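Local coordinates for nonsense-mediated mRNA decay protein 2 (Saccharomyces cerevisiae, PDB 4LUN), which takes part in nonsense-mediated decay of mRNAs containing premature stop codons and interacts with NAM7/UPF1 through its C-terminus, a region outside this N-terminal MIF4G-domain fragment, at residues Arg249-Glu263 with Tyr278-Phe292. Sequence-based numbering, arbitrary orientation. Where two conformers were deposited one is given.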
ATOM      1  N   ARG A 249      10.157  17.985 -10.642  1.00 15.81           N
ATOM      2  CA  ARG A 249      11.074  18.086  -9.513  1.00 15.52           C
ATOM      3  C   ARG A 249      12.453  17.535  -9.883  1.00 16.36           C
ATOM      4  O   ARG A 249      13.486  18.091  -9.483  1.00 16.63           O
ATOM      5  CB  ARG A 249      10.495  17.345  -8.309  1.00 15.14           C
ATOM      6  CG  ARG A 249      11.399  17.266  -7.103  1.00 17.96           C
ATOM      7  CD  ARG A 249      11.469  18.568  -6.356  1.00 23.75           C
ATOM      8  NE  ARG A 249      12.087  18.390  -5.043  1.00 23.44           N
ATOM      9  CZ  ARG A 249      12.840  19.312  -4.462  1.00 24.72           C
ATOM     10  NH1 ARG A 249      13.073  20.458  -5.089  1.00 25.63           N
ATOM     11  NH2 ARG A 249      13.376  19.083  -3.275  1.00 22.73           N
ATOM     12  N   ALA A 250      12.476  16.446 -10.649  1.00 14.20           N
ATOM     13  CA  ALA A 250      13.748  15.886 -11.106  1.00 15.00           C
ATOM     14  C   ALA A 250      14.523  16.890 -11.947  1.00 18.90           C
ATOM     15  O   ALA A 250      15.747  17.003 -11.823  1.00 15.88           O
ATOM     16  CB  ALA A 250      13.529  14.601 -11.895  1.00 15.25           C
ATOM     17  N   THR A 251      13.809  17.605 -12.814  1.00 15.34           N
ATOM     18  CA  THR A 251      14.423  18.614 -13.673  1.00 16.12           C
ATOM     19  C   THR A 251      14.956  19.776 -12.851  1.00 16.18           C
ATOM     20  O   THR A 251      16.047  20.272 -13.106  1.00 17.99           O
ATOM     21  CB  THR A 251      13.401  19.126 -14.687  1.00 17.35           C
ATOM     22  OG1 THR A 251      13.100  18.063 -15.600  1.00 24.32           O
ATOM     23  CG2 THR A 251      13.948  20.312 -15.462  1.00 23.12           C
ATOM     24  N   GLU A 252      14.178  20.214 -11.869  1.00 15.84           N
ATOM     25  CA  GLU A 252      14.608  21.299 -10.981  1.00 17.00           C
ATOM     26  C   GLU A 252      15.885  20.924 -10.234  1.00 19.17           C
ATOM     27  O   GLU A 252      16.851  21.710 -10.146  1.00 16.96           O
ATOM     28  CB  GLU A 252      13.508  21.601  -9.958  1.00 21.09           C
ATOM     29  CG  GLU A 252      13.905  22.680  -8.943  1.00 27.44           C
ATOM     30  CD  GLU A 252      12.947  22.783  -7.754  1.00 34.02           C
ATOM     31  OE1 GLU A 252      12.119  21.868  -7.555  1.00 32.71           O
ATOM     32  OE2 GLU A 252      13.039  23.780  -7.005  1.00 43.08           O
ATOM     33  N   LEU A 253      15.892  19.709  -9.705  1.00 14.26           N
ATOM     34  CA  LEU A 253      17.038  19.226  -8.937  1.00 15.03           C
ATOM     35  C   LEU A 253      18.243  19.030  -9.837  1.00 14.97           C
ATOM     36  O   LEU A 253      19.358  19.317  -9.427  1.00 14.82           O
ATOM     37  CB  LEU A 253      16.711  17.925  -8.202  1.00 11.57           C
ATOM     38  CG  LEU A 253      15.762  18.143  -7.022  1.00 16.64           C
ATOM     39  CD1 LEU A 253      15.199  16.822  -6.530  1.00 16.22           C
ATOM     40  CD2 LEU A 253      16.518  18.829  -5.903  1.00 19.78           C
ATOM     41  N   HIS A 254      18.003  18.560 -11.056  1.00 14.17           N
ATOM     42  CA  HIS A 254      19.064  18.326 -12.030  1.00 14.89           C
ATOM     43  C   HIS A 254      19.811  19.621 -12.327  1.00 16.66           C
ATOM     44  O   HIS A 254      21.050  19.667 -12.343  1.00 15.64           O
ATOM     45  CB  HIS A 254      18.444  17.764 -13.318  1.00 15.20           C
ATOM     46  CG  HIS A 254      19.399  17.672 -14.459  1.00 16.84           C
ATOM     47  ND1 HIS A 254      19.410  18.566 -15.507  1.00 20.18           N
ATOM     48  CD2 HIS A 254      20.397  16.786 -14.715  1.00 19.29           C
ATOM     49  CE1 HIS A 254      20.367  18.239 -16.357  1.00 23.42           C
ATOM     50  NE2 HIS A 254      20.977  17.155 -15.897  1.00 20.66           N
ATOM     51  N   LYS A 255      19.048  20.685 -12.554  1.00 17.27           N
ATOM     52  CA  LYS A 255      19.635  21.993 -12.813  1.00 16.54           C
ATOM     53  C   LYS A 255      20.452  22.481 -11.620  1.00 16.35           C
ATOM     54  O   LYS A 255      21.555  23.014 -11.802  1.00 17.55           O
ATOM     55  CB  LYS A 255      18.539  23.004 -13.161  1.00 17.77           C
ATOM     56  CG  LYS A 255      17.985  22.804 -14.552  1.00 26.68           C
ATOM     57  CD  LYS A 255      16.807  23.734 -14.835  1.00 38.36           C
ATOM     58  CE  LYS A 255      16.131  23.370 -16.153  1.00 37.56           C
ATOM     59  NZ  LYS A 255      14.669  23.671 -16.107  1.00 42.69           N
ATOM     60  N   LYS A 256      19.922  22.296 -10.410  1.00 15.44           N
ATOM     61  CA  LYS A 256      20.641  22.714  -9.198  1.00 16.43           C
ATOM     62  C   LYS A 256      21.909  21.909  -8.929  1.00 17.30           C
ATOM     63  O   LYS A 256      22.951  22.483  -8.594  1.00 17.27           O
ATOM     64  CB  LYS A 256      19.747  22.637  -7.958  1.00 20.30           C
ATOM     65  CG  LYS A 256      18.591  23.620  -7.923  1.00 23.33           C
ATOM     66  CD  LYS A 256      17.835  23.490  -6.594  1.00 31.93           C
ATOM     67  CE  LYS A 256      16.627  24.423  -6.540  1.00 45.74           C
ATOM     68  NZ  LYS A 256      15.545  23.891  -5.655  1.00 48.47           N
ATOM     69  N   VAL A 257      21.840  20.581  -9.029  1.00 16.19           N
ATOM     70  CA  VAL A 257      23.043  19.808  -8.732  1.00 14.47           C
ATOM     71  C   VAL A 257      24.146  20.020  -9.781  1.00 15.30           C
ATOM     72  O   VAL A 257      25.325  20.058  -9.447  1.00 15.97           O
ATOM     73  CB  VAL A 257      22.793  18.293  -8.489  1.00 15.98           C
ATOM     74  CG1 VAL A 257      21.842  18.072  -7.307  1.00 19.99           C
ATOM     75  CG2 VAL A 257      22.292  17.589  -9.748  1.00 18.11           C
ATOM     76  N   ASN A 258      23.751  20.164 -11.039  0.84 15.09           N
ATOM     77  CA  ASN A 258      24.744  20.443 -12.070  0.84 15.42           C
ATOM     78  C   ASN A 258      25.404  21.813 -11.904  0.84 15.53           C
ATOM     79  O   ASN A 258      26.604  21.945 -12.082  0.84 16.86           O
ATOM     80  CB  ASN A 258      24.159  20.244 -13.471  0.84 16.64           C
ATOM     81  CG  ASN A 258      24.109  18.775 -13.876  0.84 19.36           C
ATOM     82  OD1 ASN A 258      25.118  18.070 -13.852  0.84 25.15           O
ATOM     83  ND2 ASN A 258      22.934  18.312 -14.245  0.84 28.10           N
ATOM     84  N   LYS A 259      24.619  22.814 -11.516  1.00 15.37           N
ATOM     85  CA  LYS A 259      25.144  24.158 -11.289  1.00 18.11           C
ATOM     86  C   LYS A 259      26.132  24.155 -10.125  1.00 16.00           C
ATOM     87  O   LYS A 259      27.223  24.736 -10.216  1.00 16.79           O
ATOM     88  CB  LYS A 259      24.032  25.143 -10.957  1.00 18.39           C
ATOM     89  CG  LYS A 259      24.541  26.572 -10.936  1.00 28.83           C
ATOM     90  CD  LYS A 259      23.824  27.420  -9.911  1.00 42.71           C
ATOM     91  CE  LYS A 259      24.372  28.834  -9.935  1.00 49.32           C
ATOM     92  NZ  LYS A 259      24.174  29.457 -11.275  1.00 48.66           N
ATOM     93  N   LEU A 260      25.746  23.510  -9.029  1.00 15.05           N
ATOM     94  CA  LEU A 260      26.618  23.454  -7.850  1.00 15.17           C
ATOM     95  C   LEU A 260      27.887  22.675  -8.136  1.00 15.41           C
ATOM     96  O   LEU A 260      28.977  23.079  -7.725  1.00 15.02           O
ATOM     97  CB  LEU A 260      25.893  22.856  -6.646  1.00 12.96           C
ATOM     98  CG  LEU A 260      24.751  23.727  -6.123  1.00 18.28           C
ATOM     99  CD1 LEU A 260      23.860  22.947  -5.177  1.00 15.37           C
ATOM    100  CD2 LEU A 260      25.358  24.930  -5.429  1.00 18.54           C
ATOM    101  N   GLN A 261      27.750  21.565  -8.862  1.00 13.72           N
ATOM    102  CA  GLN A 261      28.916  20.777  -9.231  1.00 14.89           C
ATOM    103  C   GLN A 261      29.878  21.584 -10.110  1.00 17.29           C
ATOM    104  O   GLN A 261      31.109  21.549  -9.927  1.00 13.84           O
ATOM    105  CB  GLN A 261      28.482  19.502  -9.948  1.00 15.21           C
ATOM    106  CG  GLN A 261      29.667  18.676 -10.411  1.00 15.94           C
ATOM    107  CD  GLN A 261      29.256  17.439 -11.184  1.00 17.58           C
ATOM    108  OE1 GLN A 261      28.605  17.531 -12.225  1.00 19.52           O
ATOM    109  NE2 GLN A 261      29.645  16.271 -10.677  1.00 20.37           N
ATOM    110  N   ARG A 262      29.322  22.348 -11.048  1.00 13.60           N
ATOM    111  CA  ARG A 262      30.150  23.137 -11.955  1.00 15.57           C
ATOM    112  C   ARG A 262      30.904  24.207 -11.188  1.00 15.42           C
ATOM    113  O   ARG A 262      32.098  24.394 -11.401  1.00 14.36           O
ATOM    114  CB  ARG A 262      29.299  23.778 -13.052  1.00 18.74           C
ATOM    115  CG  ARG A 262      28.856  22.805 -14.132  1.00 24.63           C
ATOM    116  CD  ARG A 262      27.924  23.488 -15.120  1.00 27.59           C
ATOM    117  NE  ARG A 262      28.664  24.274 -16.099  1.00 32.26           N
ATOM    118  CZ  ARG A 262      29.154  23.769 -17.226  1.00 40.90           C
ATOM    119  NH1 ARG A 262      28.973  22.484 -17.506  1.00 34.01           N
ATOM    120  NH2 ARG A 262      29.822  24.542 -18.071  1.00 38.00           N
ATOM    121  N   GLU A 263      30.218  24.899 -10.282  1.00 15.93           N
ATOM    122  CA  GLU A 263      30.894  25.926  -9.490  1.00 16.52           C
ATOM    123  C   GLU A 263      31.981  25.333  -8.588  1.00 17.25           C
ATOM    124  O   GLU A 263      33.043  25.933  -8.445  1.00 17.49           O
ATOM    125  CB  GLU A 263      29.899  26.743  -8.656  1.00 16.76           C
ATOM    126  CG  GLU A 263      28.992  27.643  -9.489  1.00 26.21           C
ATOM    127  CD  GLU A 263      29.759  28.524 -10.472  1.00 26.01           C
ATOM    128  OE1 GLU A 263      30.761  29.155 -10.076  1.00 30.93           O
ATOM    129  OE2 GLU A 263      29.358  28.580 -11.655  1.00 36.98           O
ATOM    130  N   TYR A 278      29.956  25.265  -2.439  1.00 17.64           N
ATOM    131  CA  TYR A 278      29.127  24.680  -3.494  1.00 16.56           C
ATOM    132  C   TYR A 278      28.991  23.171  -3.323  1.00 19.66           C
ATOM    133  O   TYR A 278      27.896  22.625  -3.424  1.00 17.49           O
ATOM    134  CB  TYR A 278      29.685  25.035  -4.874  1.00 16.12           C
ATOM    135  CG  TYR A 278      29.844  26.526  -5.052  1.00 15.08           C
ATOM    136  CD1 TYR A 278      28.723  27.348  -5.123  1.00 20.12           C
ATOM    137  CD2 TYR A 278      31.101  27.113  -5.099  1.00 21.62           C
ATOM    138  CE1 TYR A 278      28.851  28.710  -5.262  1.00 26.41           C
ATOM    139  CE2 TYR A 278      31.237  28.485  -5.241  1.00 21.73           C
ATOM    140  CZ  TYR A 278      30.107  29.270  -5.317  1.00 25.24           C
ATOM    141  OH  TYR A 278      30.239  30.634  -5.460  1.00 29.00           O
ATOM    142  N   VAL A 279      30.098  22.492  -3.031  1.00 18.17           N
ATOM    143  CA  VAL A 279      30.007  21.046  -2.851  1.00 16.25           C
ATOM    144  C   VAL A 279      29.295  20.681  -1.545  1.00 19.18           C
ATOM    145  O   VAL A 279      28.654  19.634  -1.450  1.00 16.59           O
ATOM    146  CB  VAL A 279      31.389  20.335  -3.017  1.00 19.44           C
ATOM    147  CG1 VAL A 279      32.370  20.766  -1.927  1.00 19.91           C
ATOM    148  CG2 VAL A 279      31.205  18.820  -3.039  1.00 20.57           C
ATOM    149  N   GLU A 280      29.367  21.560  -0.546  1.00 19.56           N
ATOM    150  CA  GLU A 280      28.623  21.330   0.688  1.00 23.09           C
ATOM    151  C   GLU A 280      27.112  21.343   0.463  1.00 20.06           C
ATOM    152  O   GLU A 280      26.384  20.517   1.023  1.00 21.26           O
ATOM    153  CB  GLU A 280      29.011  22.346   1.764  1.00 26.91           C
ATOM    154  CG  GLU A 280      30.475  22.287   2.198  1.00 33.52           C
ATOM    155  CD  GLU A 280      30.895  20.934   2.763  1.00 36.03           C
ATOM    156  OE1 GLU A 280      30.022  20.124   3.158  1.00 41.03           O
ATOM    157  OE2 GLU A 280      32.118  20.682   2.812  1.00 35.32           O
ATOM    158  N   GLU A 281      26.638  22.275  -0.354  1.00 18.59           N
ATOM    159  CA  GLU A 281      25.212  22.317  -0.669  1.00 19.05           C
ATOM    160  C   GLU A 281      24.846  21.165  -1.603  1.00 15.85           C
ATOM    161  O   GLU A 281      23.785  20.551  -1.489  1.00 18.46           O
ATOM    162  CB  GLU A 281      24.825  23.657  -1.300  1.00 21.59           C
ATOM    163  CG  GLU A 281      23.323  23.769  -1.526  1.00 22.36           C
ATOM    164  CD  GLU A 281      22.875  25.150  -1.976  1.00 43.28           C
ATOM    165  OE1 GLU A 281      23.691  26.100  -1.935  1.00 37.35           O
ATOM    166  OE2 GLU A 281      21.693  25.280  -2.371  1.00 48.05           O
ATOM    167  N   TYR A 282      25.743  20.882  -2.538  1.00 17.39           N
ATOM    168  CA  TYR A 282      25.582  19.772  -3.476  1.00 16.24           C
ATOM    169  C   TYR A 282      25.342  18.465  -2.729  1.00 17.79           C
ATOM    170  O   TYR A 282      24.452  17.689  -3.080  1.00 18.70           O
ATOM    171  CB  TYR A 282      26.861  19.670  -4.320  1.00 16.83           C
ATOM    172  CG  TYR A 282      26.948  18.447  -5.208  1.00 17.53           C
ATOM    173  CD1 TYR A 282      26.424  18.467  -6.496  1.00 16.65           C
ATOM    174  CD2 TYR A 282      27.590  17.289  -4.769  1.00 17.00           C
ATOM    175  CE1 TYR A 282      26.513  17.353  -7.316  1.00 17.96           C
ATOM    176  CE2 TYR A 282      27.688  16.177  -5.576  1.00 21.71           C
ATOM    177  CZ  TYR A 282      27.155  16.212  -6.853  1.00 19.90           C
ATOM    178  OH  TYR A 282      27.260  15.100  -7.664  1.00 20.66           O
ATOM    179  N   ASP A 283      26.143  18.220  -1.695  1.00 18.20           N
ATOM    180  CA  ASP A 283      26.048  16.978  -0.923  1.00 20.01           C
ATOM    181  C   ASP A 283      24.669  16.787  -0.280  1.00 21.78           C
ATOM    182  O   ASP A 283      24.184  15.662  -0.157  1.00 23.26           O
ATOM    183  CB  ASP A 283      27.146  16.919   0.146  1.00 17.88           C
ATOM    184  CG  ASP A 283      28.494  16.499  -0.415  1.00 30.05           C
ATOM    185  OD1 ASP A 283      28.561  16.119  -1.602  1.00 28.43           O
ATOM    186  OD2 ASP A 283      29.493  16.528   0.339  1.00 30.32           O
ATOM    187  N   LYS A 284      24.036  17.889   0.105  1.00 19.44           N
ATOM    188  CA  LYS A 284      22.688  17.850   0.670  1.00 23.57           C
ATOM    189  C   LYS A 284      21.603  17.569  -0.364  1.00 23.36           C
ATOM    190  O   LYS A 284      20.587  16.954  -0.047  1.00 26.71           O
ATOM    191  CB  LYS A 284      22.361  19.169   1.378  1.00 30.21           C
ATOM    192  CG  LYS A 284      23.181  19.437   2.627  1.00 31.32           C
ATOM    193  CD  LYS A 284      22.684  20.695   3.334  1.00 43.22           C
ATOM    194  CE  LYS A 284      23.524  21.026   4.560  1.00 41.44           C
ATOM    195  NZ  LYS A 284      24.589  22.019   4.252  1.00 46.77           N
ATOM    196  N   LEU A 285      21.805  18.035  -1.594  1.00 18.47           N
ATOM    197  CA  LEU A 285      20.798  17.884  -2.636  1.00 19.32           C
ATOM    198  C   LEU A 285      20.916  16.582  -3.410  1.00 18.80           C
ATOM    199  O   LEU A 285      19.918  16.066  -3.912  1.00 19.57           O
ATOM    200  CB  LEU A 285      20.876  19.044  -3.625  1.00 21.02           C
ATOM    201  CG  LEU A 285      20.254  20.362  -3.185  1.00 26.21           C
ATOM    202  CD1 LEU A 285      20.460  21.402  -4.277  1.00 26.29           C
ATOM    203  CD2 LEU A 285      18.765  20.162  -2.887  1.00 30.31           C
ATOM    204  N   LEU A 286      22.134  16.066  -3.531  1.00 17.82           N
ATOM    205  CA  LEU A 286      22.366  14.913  -4.407  1.00 18.46           C
ATOM    206  C   LEU A 286      21.498  13.678  -4.104  1.00 19.89           C
ATOM    207  O   LEU A 286      20.907  13.101  -5.029  1.00 17.63           O
ATOM    208  CB  LEU A 286      23.859  14.549  -4.458  1.00 17.90           C
ATOM    209  CG  LEU A 286      24.207  13.382  -5.393  1.00 20.69           C
ATOM    210  CD1 LEU A 286      23.918  13.712  -6.846  1.00 18.81           C
ATOM    211  CD2 LEU A 286      25.649  12.937  -5.231  1.00 22.80           C
ATOM    212  N   PRO A 287      21.386  13.276  -2.822  1.00 18.49           N
ATOM    213  CA  PRO A 287      20.543  12.107  -2.543  1.00 18.60           C
ATOM    214  C   PRO A 287      19.084  12.325  -2.936  1.00 19.65           C
ATOM    215  O   PRO A 287      18.411  11.374  -3.336  1.00 18.98           O
ATOM    216  CB  PRO A 287      20.655  11.951  -1.018  1.00 22.93           C
ATOM    217  CG  PRO A 287      21.897  12.630  -0.651  1.00 25.86           C
ATOM    218  CD  PRO A 287      22.023  13.784  -1.595  1.00 20.51           C
ATOM    219  N   ILE A 288      18.595  13.557  -2.822  1.00 16.72           N
ATOM    220  CA  ILE A 288      17.225  13.852  -3.230  1.00 16.94           C
ATOM    221  C   ILE A 288      17.135  13.741  -4.741  1.00 16.70           C
ATOM    222  O   ILE A 288      16.178  13.180  -5.276  1.00 15.72           O
ATOM    223  CB  ILE A 288      16.807  15.267  -2.819  1.00 17.10           C
ATOM    224  CG1 ILE A 288      17.086  15.489  -1.329  1.00 23.11           C
ATOM    225  CG2 ILE A 288      15.348  15.492  -3.127  1.00 18.30           C
ATOM    226  CD1 ILE A 288      16.835  16.915  -0.872  1.00 22.41           C
ATOM    227  N   PHE A 289      18.121  14.305  -5.438  1.00 13.98           N
ATOM    228  CA  PHE A 289      18.146  14.201  -6.897  1.00 14.46           C
ATOM    229  C   PHE A 289      18.161  12.742  -7.322  1.00 17.59           C
ATOM    230  O   PHE A 289      17.434  12.350  -8.234  1.00 17.09           O
ATOM    231  CB  PHE A 289      19.379  14.899  -7.471  1.00 14.32           C
ATOM    232  CG  PHE A 289      19.623  14.593  -8.934  1.00 15.76           C
ATOM    233  CD1 PHE A 289      18.759  15.060  -9.905  1.00 20.06           C
ATOM    234  CD2 PHE A 289      20.719  13.845  -9.332  1.00 18.97           C
ATOM    235  CE1 PHE A 289      18.974  14.781 -11.243  1.00 18.50           C
ATOM    236  CE2 PHE A 289      20.932  13.566 -10.683  1.00 17.11           C
ATOM    237  CZ  PHE A 289      20.063  14.047 -11.627  1.00 15.90           C
ATOM    238  N   ILE A 290      18.999  11.939  -6.668  1.00 15.55           N
ATOM    239  CA  ILE A 290      19.099  10.532  -7.051  1.00 17.09           C
ATOM    240  C   ILE A 290      17.765   9.799  -6.841  1.00 18.76           C
ATOM    241  O   ILE A 290      17.387   8.960  -7.655  1.00 17.30           O
ATOM    242  CB  ILE A 290      20.271   9.800  -6.325  1.00 16.96           C
ATOM    243  CG1 ILE A 290      21.623  10.369  -6.771  1.00 26.59           C
ATOM    244  CG2 ILE A 290      20.200   8.290  -6.558  1.00 19.09           C
ATOM    245  CD1 ILE A 290      21.815  10.419  -8.271  1.00 25.13           C
ATOM    246  N   ARG A 291      17.047  10.111  -5.763  1.00 16.58           N
ATOM    247  CA  ARG A 291      15.733   9.501  -5.561  1.00 15.79           C
ATOM    248  C   ARG A 291      14.770   9.852  -6.697  1.00 17.28           C
ATOM    249  O   ARG A 291      14.077   8.988  -7.237  1.00 16.72           O
ATOM    250  CB  ARG A 291      15.134   9.922  -4.210  1.00 18.51           C
ATOM    251  CG  ARG A 291      15.701   9.138  -3.029  1.00 23.56           C
ATOM    252  CD  ARG A 291      14.850   9.319  -1.775  1.00 21.94           C
ATOM    253  NE  ARG A 291      14.920  10.683  -1.257  1.00 22.06           N
ATOM    254  CZ  ARG A 291      15.881  11.132  -0.456  1.00 22.80           C
ATOM    255  NH1 ARG A 291      16.865  10.328  -0.074  1.00 26.15           N
ATOM    256  NH2 ARG A 291      15.851  12.385  -0.028  1.00 20.15           N
ATOM    257  N   PHE A 292      14.744  11.123  -7.078  1.00 13.90           N
ATOM    258  CA  PHE A 292      13.856  11.543  -8.156  1.00 13.67           C
ATOM    259  C   PHE A 292      14.251  10.984  -9.516  1.00 15.55           C
ATOM    260  O   PHE A 292      13.385  10.606 -10.297  1.00 17.31           O
ATOM    261  CB  PHE A 292      13.730  13.070  -8.193  1.00 15.63           C
ATOM    262  CG  PHE A 292      12.699  13.583  -7.243  1.00 13.32           C
ATOM    263  CD1 PHE A 292      11.357  13.557  -7.607  1.00 14.72           C
ATOM    264  CD2 PHE A 292      13.050  14.029  -5.979  1.00 18.16           C
ATOM    265  CE1 PHE A 292      10.375  13.995  -6.722  1.00 14.77           C
ATOM    266  CE2 PHE A 292      12.074  14.469  -5.088  1.00 15.57           C
ATOM    267  CZ  PHE A 292      10.735  14.456  -5.467  1.00 15.06           C
TER
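With CG of Arg249 trans to its backbone N (chi1 175°) and the chain bent at the next bond, the aliphatic stem of the arginine lies over one face of Phe292, CG standing 3.4 Å from the ring centroid in a CH-pi contact. Phe289 likewise has CG trans to N (chi1 168°), which carries its ring among Ala250, Leu253, His254 and Val257; Val257 CG2 makes a second CH-pi contact over one face of this ring, while Ala250 O lies at its edge. At the far end a third places Glu263 CB over the centre of the Tyr278 ring, 3.7 Å from its centroid.

Knobs-into-holes packing runs along the interface, and the Phe289 ring is itself one of the knobs. Leu253 fits among Leu285, Ile288, Phe289 and Phe292. Leu260 enters the hole formed by Tyr278, Glu281, Tyr282 and Leu285, its CD1 3.8 Å from Leu285 CD1. Tyr282 turns its ring edge to the backbone, CD1 lying 3.5 Å from Val257 O, and its OH is hydrogen-bonded to NE2 of His312 in the C-terminal tag. Within helix 231-271, Glu252 forms salt bridges through OE1 to Arg249 NH1 and through OE2 to Lys256 NZ.

The segments run nearly antiparallel (152°), axes 8.3 Å apart at closest approach, as a hairpin of helices 231-271 and 277-303, its centre about 30 Å from the chain centre. Arg249 NH2 and Arg291 NE donate hydrogen bonds to the backbone oxygens of Lys196 and Leu197, respectively, between helices 182-190 and 201-210.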